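Local coordinates for protein 2-oxoglutarate carboxylase small subunit (Hydrogenobacter thermophilus, PDB 7KCT) that is the biotin carboxylase-type subunit of a carboxylase, built around an ATP-grasp fold and modelled here with ADP, bicarbonate and magnesium, at residues 47-50 and 51-55; 378-381 and 382-386. All blocks are in the same frame, centred on the assembly; numbering follows the deposited sequence.

Interaction 1: residues 47-50 and 51-55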
loop_
_atom_site.group_PDB
_atom_site.type_symbol
_atom_site.label_atom_id
_atom_site.label_comp_id
_atom_site.label_asym_id
_atom_site.label_seq_id
_atom_site.Cartn_x
_atom_site.Cartn_y
_atom_site.Cartn_z
ATOM N N THR A 47 11.809 -12.056 -19.409
ATOM C CA THR A 47 12.136 -11.105 -18.369
ATOM C C THR A 47 10.941 -10.802 -17.461
ATOM O O THR A 47 11.031 -9.878 -16.670
ATOM C CB THR A 47 12.633 -9.783 -18.972
ATOM O OG1 THR A 47 11.574 -9.195 -19.748
ATOM C CG2 THR A 47 13.818 -9.999 -19.882
ATOM N N ALA A 48 9.875 -11.584 -17.516
ATOM C CA ALA A 48 8.672 -11.293 -16.737
ATOM C C ALA A 48 8.980 -11.248 -15.244
ATOM O O ALA A 48 9.806 -12.012 -14.733
ATOM C CB ALA A 48 7.593 -12.344 -16.977
ATOM N N ARG A 49 8.283 -10.352 -14.551
ATOM C CA ARG A 49 8.448 -10.214 -13.107
ATOM C C ARG A 49 8.038 -11.475 -12.340
ATOM O O ARG A 49 8.691 -11.837 -11.350
ATOM C CB ARG A 49 7.649 -9.004 -12.640
ATOM C CG ARG A 49 7.729 -8.780 -11.176
ATOM C CD ARG A 49 9.155 -8.597 -10.687
ATOM N NE ARG A 49 9.956 -7.735 -11.565
ATOM C CZ ARG A 49 11.271 -7.508 -11.433
ATOM N NH1 ARG A 49 12.001 -8.103 -10.481
ATOM N NH2 ARG A 49 11.881 -6.728 -12.314
ATOM N N HIS A 50 6.963 -12.174 -12.773
ATOM C CA HIS A 50 6.577 -13.378 -12.045
ATOM C C HIS A 50 7.642 -14.457 -12.137
ATOM O O HIS A 50 7.803 -15.225 -11.195
ATOM C CB HIS A 50 5.218 -13.909 -12.529
ATOM C CG HIS A 50 5.210 -14.585 -13.882
ATOM N ND1 HIS A 50 5.164 -13.894 -15.073
ATOM C CD2 HIS A 50 5.112 -15.889 -14.211
ATOM C CE1 HIS A 50 5.087 -14.748 -16.078
ATOM N NE2 HIS A 50 5.008 -15.964 -15.572
ATOM N N VAL A 51 8.392 -14.501 -13.251
ATOM C CA VAL A 51 9.530 -15.412 -13.403
ATOM C C VAL A 51 10.671 -15.050 -12.448
ATOM O O VAL A 51 11.297 -15.939 -11.876
ATOM C CB VAL A 51 10.001 -15.440 -14.873
ATOM C CG1 VAL A 51 11.360 -16.246 -15.058
ATOM C CG2 VAL A 51 8.865 -15.971 -15.764
ATOM N N LYS A 52 10.955 -13.754 -12.250
ATOM C CA LYS A 52 12.003 -13.372 -11.298
ATOM C C LYS A 52 11.603 -13.662 -9.849
ATOM O O LYS A 52 12.446 -14.071 -9.033
ATOM C CB LYS A 52 12.340 -11.892 -11.467
ATOM C CG LYS A 52 13.194 -11.591 -12.692
ATOM C CD LYS A 52 13.086 -10.110 -13.125
ATOM C CE LYS A 52 14.235 -9.714 -14.077
ATOM N NZ LYS A 52 15.510 -9.394 -13.265
ATOM N N MET A 53 10.327 -13.482 -9.511
ATOM C CA MET A 53 9.883 -13.637 -8.125
ATOM C C MET A 53 9.798 -15.104 -7.717
ATOM O O MET A 53 10.038 -15.423 -6.555
ATOM C CB MET A 53 8.489 -13.012 -7.914
ATOM C CG MET A 53 8.401 -11.536 -7.726
ATOM S SD MET A 53 6.676 -10.899 -7.439
ATOM C CE MET A 53 6.119 -11.813 -6.064
ATOM N N ALA A 54 9.443 -16.007 -8.637
ATOM C CA ALA A 54 9.286 -17.411 -8.287
ATOM C C ALA A 54 10.643 -17.997 -7.905
ATOM O O ALA A 54 11.691 -17.517 -8.344
ATOM C CB ALA A 54 8.691 -18.184 -9.478
ATOM N N ASP A 55 10.624 -19.096 -7.149
ATOM C CA ASP A 55 11.896 -19.769 -6.832
ATOM C C ASP A 55 12.467 -20.502 -8.034
ATOM O O ASP A 55 13.691 -20.622 -8.167
ATOM C CB ASP A 55 11.732 -20.774 -5.716
ATOM C CG ASP A 55 11.206 -20.137 -4.448
ATOM O OD1 ASP A 55 11.756 -19.127 -3.980
ATOM O OD2 ASP A 55 10.186 -20.620 -3.960
#

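Interaction 2: residues 378-381 and 382-386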
loop_
_atom_site.group_PDB
_atom_site.type_symbol
_atom_site.label_atom_id
_atom_site.label_comp_id
_atom_site.label_asym_id
_atom_site.label_seq_id
_atom_site.Cartn_x
_atom_site.Cartn_y
_atom_site.Cartn_z
ATOM N N HIS A 378 1.011 -4.973 -9.412
ATOM C CA HIS A 378 1.613 -4.700 -10.709
ATOM C C HIS A 378 2.785 -5.649 -10.956
ATOM O O HIS A 378 3.357 -6.242 -10.028
ATOM C CB HIS A 378 2.048 -3.215 -10.800
ATOM C CG HIS A 378 3.328 -2.916 -10.105
ATOM N ND1 HIS A 378 4.369 -2.242 -10.717
ATOM C CD2 HIS A 378 3.770 -3.252 -8.868
ATOM C CE1 HIS A 378 5.399 -2.189 -9.885
ATOM N NE2 HIS A 378 5.055 -2.779 -8.752
ATOM N N ALA A 379 3.133 -5.798 -12.228
ATOM C CA ALA A 379 4.259 -6.648 -12.564
ATOM C C ALA A 379 5.199 -5.966 -13.542
ATOM O O ALA A 379 5.875 -6.643 -14.320
ATOM C CB ALA A 379 3.790 -7.994 -13.127
ATOM N N SER A 380 5.269 -4.647 -13.490
ATOM C CA SER A 380 5.929 -3.838 -14.502
ATOM C C SER A 380 7.090 -3.035 -13.937
ATOM O O SER A 380 7.157 -2.752 -12.743
ATOM C CB SER A 380 4.949 -2.855 -15.158
ATOM O OG SER A 380 4.090 -3.569 -16.018
ATOM N N SER A 381 8.002 -2.713 -14.851
ATOM C CA SER A 381 9.223 -1.953 -14.674
ATOM C C SER A 381 9.528 -1.284 -16.009
ATOM O O SER A 381 9.024 -1.695 -17.060
ATOM C CB SER A 381 10.428 -2.831 -14.293
ATOM O OG SER A 381 10.384 -3.251 -12.949
ATOM N N LYS A 382 10.435 -0.316 -15.989
ATOM C CA LYS A 382 10.933 0.188 -17.262
ATOM C C LYS A 382 11.342 -0.991 -18.145
ATOM O O LYS A 382 12.009 -1.932 -17.686
ATOM C CB LYS A 382 12.114 1.123 -17.050
ATOM C CG LYS A 382 12.870 1.376 -18.356
ATOM C CD LYS A 382 13.418 2.748 -18.468
ATOM C CE LYS A 382 14.298 2.890 -19.717
ATOM N NZ LYS A 382 14.954 4.237 -19.777
ATOM N N GLY A 383 10.922 -0.947 -19.414
ATOM C CA GLY A 383 11.214 -2.019 -20.344
ATOM C C GLY A 383 10.176 -3.123 -20.424
ATOM O O GLY A 383 10.350 -4.054 -21.215
ATOM N N TYR A 384 9.131 -3.083 -19.602
ATOM C CA TYR A 384 8.051 -4.048 -19.721
ATOM C C TYR A 384 7.413 -3.930 -21.108
ATOM O O TYR A 384 7.039 -2.835 -21.535
ATOM C CB TYR A 384 7.009 -3.806 -18.638
ATOM C CG TYR A 384 5.806 -4.724 -18.785
ATOM C CD1 TYR A 384 5.868 -6.053 -18.414
ATOM C CD2 TYR A 384 4.621 -4.245 -19.315
ATOM C CE1 TYR A 384 4.769 -6.897 -18.586
ATOM C CE2 TYR A 384 3.514 -5.062 -19.473
ATOM C CZ TYR A 384 3.581 -6.384 -19.109
ATOM O OH TYR A 384 2.466 -7.177 -19.291
ATOM N N GLU A 385 7.283 -5.051 -21.804
ATOM C CA GLU A 385 6.737 -5.060 -23.168
ATOM C C GLU A 385 5.278 -5.486 -23.122
ATOM O O GLU A 385 4.956 -6.531 -22.579
ATOM C CB GLU A 385 7.589 -5.995 -24.035
ATOM N N ILE A 386 4.388 -4.656 -23.636
ATOM C CA ILE A 386 3.000 -5.051 -23.822
ATOM C C ILE A 386 2.949 -5.764 -25.175
ATOM O O ILE A 386 3.283 -5.166 -26.204
ATOM C CB ILE A 386 2.066 -3.829 -23.787
ATOM C CG1 ILE A 386 2.068 -3.130 -22.406
ATOM C CG2 ILE A 386 0.641 -4.221 -24.167
ATOM C CD1 ILE A 386 3.262 -2.236 -22.177
#

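Interaction 1: residues 47-50 and 51-55
K52 CD lies over one face of the R49 guanidinium, 3.5 Å from R49 NH1, and V51 CG2 lies over one face of the H50 imidazole. The second contact is a CH-pi interaction, with V51 CG2 4.0 Å from the centroid of the H50 ring. H50 CG sits between its own backbone N and carbonyl carbon (chi1 74°), which brings the ring alongside the backbone N of V51; its NE2 is hydrogen-bonded to the carbonyl of I40. The K52 chain crosses the guanidinium obliquely. Long basic chains suit both places because R49 NH1 and K52 NZ form salt bridges to E419 of the second subunit, a shared carboxylate that probably offsets their like charges.

The backbone forms a short helix, with A48 at its N-cap. K52 N donates to A48 O at 3.2 Å, and M53 N to R49 O at 3.0 Å. A54 N closes the last turn on H50 O, and its small methyl fits against T37 and A39.

Helix 49-53 is the link between strands 36-41 and 56-59 in a beta-alpha-beta unit of the N-terminal domain. M53 turns its apolar chain to C24 and I27 of helix 20-32, while V51 packs on Y41 of strand 36-41.

Interaction 2: residues 378-381 and 382-386
S381 and Y384 meet through one backbone hydrogen bond, from Y384 N to S381 O, 2.9 Å long with an N-H...O angle of 156°. It closes a type II beta turn with K382 and G383 at its corners. The third position of such a turn favours a positive phi, and G383 supplies it at 91°; a side chain here would be pressed against the carbonyl oxygen of K382. K382, at the second position, suits an exposed corner, where its long chain extends from the turn and its amino group comes near the same amino group of the second subunit.

Side-chain packing adds a second link next to the turn. The hydroxyl of S380 stands over one face of the Y384 ring, offset toward the rim, with S380 OG 3.4 Å from Y384 CD2. Y384 CG is anti to the backbone N (chi1 176°), and this directs the ring toward residues 379-380. A small side chain at 380 can lie this close to the aromatic face while S380 also packs on I363 and I394. The ring's CD1 comes within 4.1 Å of the carbonyl oxygen A379 O, and Y384 CB touches the same S381 O that receives the turn bond, 3.3 Å away.

Polar ends are tied outside the loop. The Y384 hydroxyl is hydrogen-bonded to R19 NH2, and S381 OG to the carbonyl of Y366 in the second subunit; a short hydroxyl suits this spot, where S381 also packs on Y367 of that subunit.

The loop joins strand 374-378 to the weakly bonded strand 385-386 within the antiparallel sheet of the biotin carboxylase C-terminal domain. Strand 374-378 pairs with 393-401 and strand 385-386 with 357-362, while the loop itself meets helix 49-53.

How the interactions relate
Interaction 1 comes first along the chain, in the biotin carboxylase N-terminal domain, and interaction 2 follows far later, in the C-terminal domain; their centres are nonetheless about 12 Å apart. They meet at R49, whose CB lies 3.4 Å from A379 O and whose NH2 lies 3.8 Å from S381 OG, contacts of packing rather than hydrogen bonds. The helix of the parallel-sheet domain thus rests on a loop between two strands of the antiparallel sheet. R19 belongs to the same junction, touching H50 and hydrogen-bonding the hydroxyl of Y384. Both interactions also reach the second subunit, so the seam between the domains runs into the dimer interface.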